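Long-range contact in capsular polysaccharide biosynthesis protein (Burkholderia pseudomallei, PDB 4BQN), which binds coenzyme A and probably acts as an acetyltransferase in the biosynthesis of the capsular polysaccharide: residues Phe63-Val68 with Phe81-Met86. The protein carries 1 engineered substitution. Residues are numbered along the deposited sequence; the frame is centred on the assembly and turned at random.
With COA (coenzyme A), chain C.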
loop_
_atom_site.group_PDB
_atom_site.type_symbol
_atom_site.label_atom_id
_atom_site.label_comp_id
_atom_site.label_asym_id
_atom_site.label_seq_id
_atom_site.Cartn_x
_atom_site.Cartn_y
_atom_site.Cartn_z
ATOM N N PHE A 63 -13.035 -16.256 -5.642
ATOM C CA PHE A 63 -12.977 -14.799 -5.701
ATOM C C PHE A 63 -12.037 -14.388 -4.577
ATOM O O PHE A 63 -12.389 -14.490 -3.401
ATOM C CB PHE A 63 -14.379 -14.211 -5.502
ATOM C CG PHE A 63 -14.479 -12.708 -5.654
ATOM C CD1 PHE A 63 -14.022 -12.054 -6.794
ATOM C CD2 PHE A 63 -15.104 -11.951 -4.662
ATOM C CE1 PHE A 63 -14.150 -10.674 -6.928
ATOM C CE2 PHE A 63 -15.235 -10.572 -4.787
ATOM C CZ PHE A 63 -14.762 -9.930 -5.924
ATOM N N LEU A 64 -10.815 -14.014 -4.950
ATOM C CA LEU A 64 -9.863 -13.446 -3.994
ATOM C C LEU A 64 -10.052 -11.951 -4.051
ATOM O O LEU A 64 -10.024 -11.359 -5.119
ATOM C CB LEU A 64 -8.419 -13.790 -4.368
ATOM C CG LEU A 64 -7.919 -15.211 -4.123
ATOM C CD1 LEU A 64 -6.593 -15.441 -4.835
ATOM C CD2 LEU A 64 -7.788 -15.508 -2.633
ATOM N N TYR A 65 -10.267 -11.329 -2.899
ATOM C CA TYR A 65 -10.581 -9.912 -2.930
ATOM C C TYR A 65 -10.055 -9.206 -1.702
ATOM O O TYR A 65 -9.887 -9.815 -0.638
ATOM C CB TYR A 65 -12.110 -9.702 -3.049
ATOM C CG TYR A 65 -12.847 -10.101 -1.797
ATOM C CD1 TYR A 65 -13.201 -11.438 -1.560
ATOM C CD2 TYR A 65 -13.128 -9.157 -0.814
ATOM C CE1 TYR A 65 -13.830 -11.814 -0.381
ATOM C CE2 TYR A 65 -13.757 -9.522 0.371
ATOM C CZ TYR A 65 -14.093 -10.849 0.578
ATOM O OH TYR A 65 -14.718 -11.196 1.748
ATOM N N GLN A 66 -9.830 -7.910 -1.839
ATOM C CA GLN A 66 -9.512 -7.086 -0.690
ATOM C C GLN A 66 -10.757 -6.339 -0.252
ATOM O O GLN A 66 -11.607 -6.000 -1.089
ATOM C CB GLN A 66 -8.402 -6.102 -1.044
ATOM C CG GLN A 66 -7.118 -6.819 -1.440
ATOM C CD GLN A 66 -5.972 -5.884 -1.732
ATOM O OE1 GLN A 66 -6.087 -4.996 -2.572
ATOM N NE2 GLN A 66 -4.844 -6.085 -1.050
ATOM N N PRO A 67 -10.887 -6.063 1.052
ATOM C CA PRO A 67 -12.044 -5.289 1.509
ATOM C C PRO A 67 -12.151 -3.901 0.848
ATOM O O PRO A 67 -11.162 -3.174 0.770
ATOM C CB PRO A 67 -11.776 -5.143 3.010
ATOM C CG PRO A 67 -11.013 -6.380 3.374
ATOM C CD PRO A 67 -10.072 -6.535 2.187
ATOM N N VAL A 68 -13.343 -3.564 0.360
ATOM C CA VAL A 68 -13.599 -2.243 -0.233
ATOM C C VAL A 68 -14.965 -1.788 0.241
ATOM O O VAL A 68 -15.977 -2.432 -0.038
ATOM C CB VAL A 68 -13.580 -2.256 -1.789
ATOM C CG1 VAL A 68 -13.860 -0.855 -2.331
ATOM C CG2 VAL A 68 -12.255 -2.771 -2.332
ATOM N N PHE A 81 -20.893 -6.364 -1.878
ATOM C CA PHE A 81 -21.860 -6.472 -2.959
ATOM C C PHE A 81 -21.341 -7.412 -4.039
ATOM O O PHE A 81 -22.083 -8.251 -4.553
ATOM C CB PHE A 81 -22.133 -5.077 -3.527
ATOM C CG PHE A 81 -23.205 -5.032 -4.575
ATOM C CD1 PHE A 81 -24.549 -5.161 -4.225
ATOM C CD2 PHE A 81 -22.881 -4.820 -5.913
ATOM C CE1 PHE A 81 -25.543 -5.090 -5.191
ATOM C CE2 PHE A 81 -23.875 -4.743 -6.878
ATOM C CZ PHE A 81 -25.205 -4.884 -6.516
ATOM N N LEU A 82 -20.064 -7.291 -4.379
ATOM C CA LEU A 82 -19.478 -8.146 -5.398
ATOM C C LEU A 82 -19.465 -9.616 -4.978
ATOM O O LEU A 82 -19.855 -10.484 -5.760
ATOM C CB LEU A 82 -18.075 -7.658 -5.764
ATOM C CG LEU A 82 -18.063 -6.292 -6.470
ATOM C CD1 LEU A 82 -16.677 -5.675 -6.404
ATOM C CD2 LEU A 82 -18.555 -6.392 -7.907
ATOM N N ARG A 83 -19.016 -9.905 -3.758
ATOM C CA ARG A 83 -18.923 -11.298 -3.354
ATOM C C ARG A 83 -20.304 -11.940 -3.184
ATOM O O ARG A 83 -20.440 -13.157 -3.299
ATOM C CB ARG A 83 -18.040 -11.499 -2.120
ATOM C CG ARG A 83 -18.580 -10.940 -0.814
ATOM C CD ARG A 83 -17.444 -10.913 0.189
ATOM N NE ARG A 83 -17.727 -10.195 1.430
ATOM C CZ ARG A 83 -18.379 -10.696 2.482
ATOM N NH1 ARG A 83 -18.912 -11.912 2.436
ATOM N NH2 ARG A 83 -18.525 -9.965 3.585
ATOM N N ASN A 84 -21.330 -11.123 -2.960
ATOM C CA ASN A 84 -22.705 -11.619 -2.892
ATOM C C ASN A 84 -23.182 -12.300 -4.173
ATOM O O ASN A 84 -24.105 -13.123 -4.130
ATOM C CB ASN A 84 -23.659 -10.486 -2.514
ATOM C CG ASN A 84 -25.064 -10.974 -2.248
ATOM O OD1 ASN A 84 -25.295 -11.753 -1.328
ATOM N ND2 ASN A 84 -26.013 -10.513 -3.055
ATOM N N SER A 85 -22.551 -11.980 -5.301
ATOM C CA SER A 85 -22.946 -12.544 -6.589
ATOM C C SER A 85 -22.235 -13.850 -6.944
ATOM O O SER A 85 -22.436 -14.403 -8.035
ATOM C CB SER A 85 -22.763 -11.509 -7.696
ATOM O OG SER A 85 -23.827 -10.579 -7.655
ATOM N N MET A 86 -21.406 -14.361 -6.030
ATOM C CA MET A 86 -20.755 -15.665 -6.221
ATOM C C MET A 86 -21.772 -16.799 -6.336
ATOM O O MET A 86 -22.821 -16.766 -5.691
ATOM C CB MET A 86 -19.785 -15.962 -5.077
ATOM C CG MET A 86 -18.474 -15.189 -5.179
ATOM S SD MET A 86 -17.462 -15.714 -6.578
ATOM C CE MET A 86 -16.789 -17.252 -5.959
HETATM N N1A COA C . -2.910 2.450 8.019
HETATM C C2A COA C . -3.254 3.738 7.767
HETATM N N3A COA C . -4.087 4.083 6.771
HETATM C C4A COA C . -4.641 3.118 6.003
HETATM C C5A COA C . -4.322 1.713 6.227
HETATM C C6A COA C . -3.397 1.411 7.312
HETATM N N6A COA C . -3.052 0.132 7.567
HETATM N N7A COA C . -5.001 0.972 5.321
HETATM C C8A COA C . -5.720 1.846 4.574
HETATM N N9A COA C . -5.480 3.118 4.967
HETATM C C1B COA C . -6.086 4.356 4.462
HETATM C C2B COA C . -6.399 4.375 2.977
HETATM O O2B COA C . -5.257 4.800 2.231
HETATM C C3B COA C . -7.541 5.380 2.964
HETATM O O3B COA C . -6.950 6.686 3.103
HETATM P P3B COA C . -7.782 8.040 2.855
HETATM O O7A COA C . -6.725 9.113 2.937
HETATM O O8A COA C . -8.360 7.877 1.475
HETATM O O9A COA C . -8.822 8.108 3.948
HETATM C C4B COA C . -8.302 5.055 4.249
HETATM O O4B COA C . -7.357 4.425 5.115
HETATM C C5B COA C . -9.513 4.144 4.048
HETATM O O5B COA C . -9.051 2.967 3.397
HETATM P P1A COA C . -9.490 1.514 3.865
HETATM O O1A COA C . -8.680 0.552 3.047
HETATM O O2A COA C . -9.417 1.388 5.358
HETATM O O3A COA C . -11.041 1.372 3.503
HETATM P P2A COA C . -11.919 1.486 2.156
HETATM O O4A COA C . -12.825 2.681 2.316
HETATM O O5A COA C . -12.560 0.137 1.986
HETATM O O6A COA C . -10.908 1.781 0.963
HETATM C CBP COA C . -9.207 1.535 -0.710
HETATM C CCP COA C . -10.155 0.794 0.231
HETATM C CDP COA C . -8.374 0.540 -1.510
HETATM C CEP COA C . -10.049 2.310 -1.708
HETATM C CAP COA C . -8.317 2.469 0.152
HETATM O OAP COA C . -7.403 1.690 0.926
HETATM C C9P COA C . -7.527 3.554 -0.562
HETATM O O9P COA C . -8.054 4.626 -0.833
HETATM N N8P COA C . -6.235 3.331 -0.825
HETATM C C7P COA C . -5.383 4.337 -1.446
HETATM C C6P COA C . -5.604 4.538 -2.934
HETATM C C5P COA C . -5.305 3.240 -3.635
HETATM O O5P COA C . -6.179 2.410 -3.831
HETATM N N4P COA C . -4.049 3.080 -4.008
HETATM C C3P COA C . -3.610 1.891 -4.682
HETATM C C2P COA C . -2.488 1.249 -3.899
HETATM S S1P COA C . -2.391 -0.430 -4.380
#
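Phe63, near the start of strand 62-65, rests its ring on Leu82 and Arg83 of helix 79-83. CZ meets Leu82 CB at 4.0 Å, and CD2 lies 3.9 Å from Arg83 CB. A chi1 of -175° swings the ring away from the backbone N and toward the helix. At the base of the Phe63 side chain, Met86, in the modelled one of its two conformers, curls back to place SD near CB, probably a Met-aromatic contact oblique to the ring. A type I turn from Arg83 to Met86, closed by Met86 N to Arg83 O, sets these two residues along the same side chain. Tyr65 lays its CB over one face of the Phe63 ring. Its hydroxyl sits over a face of the Arg83 guanidinium, ring and guanidinium planes only 13° apart, with OH 3.2 Å from Arg83 CD. OH and NE do not bond each other: both turn to Asp173, Arg83 NE in a salt bridge and Tyr65 OH in a hydrogen bond, while Lys176 NZ is also hydrogen-bonded to the hydroxyl. Helix 79-83 lies in the beta-alpha-beta crossover between parallel neighbours 62-65 and 91-94; beyond the first strand, Val68 CA comes 3.4 Å from coenzyme A O5A. Strand and helix thus meet through apolar contacts, whereas the polar ends share a carboxylate whose charge probably offsets those of Arg83 and Lys176.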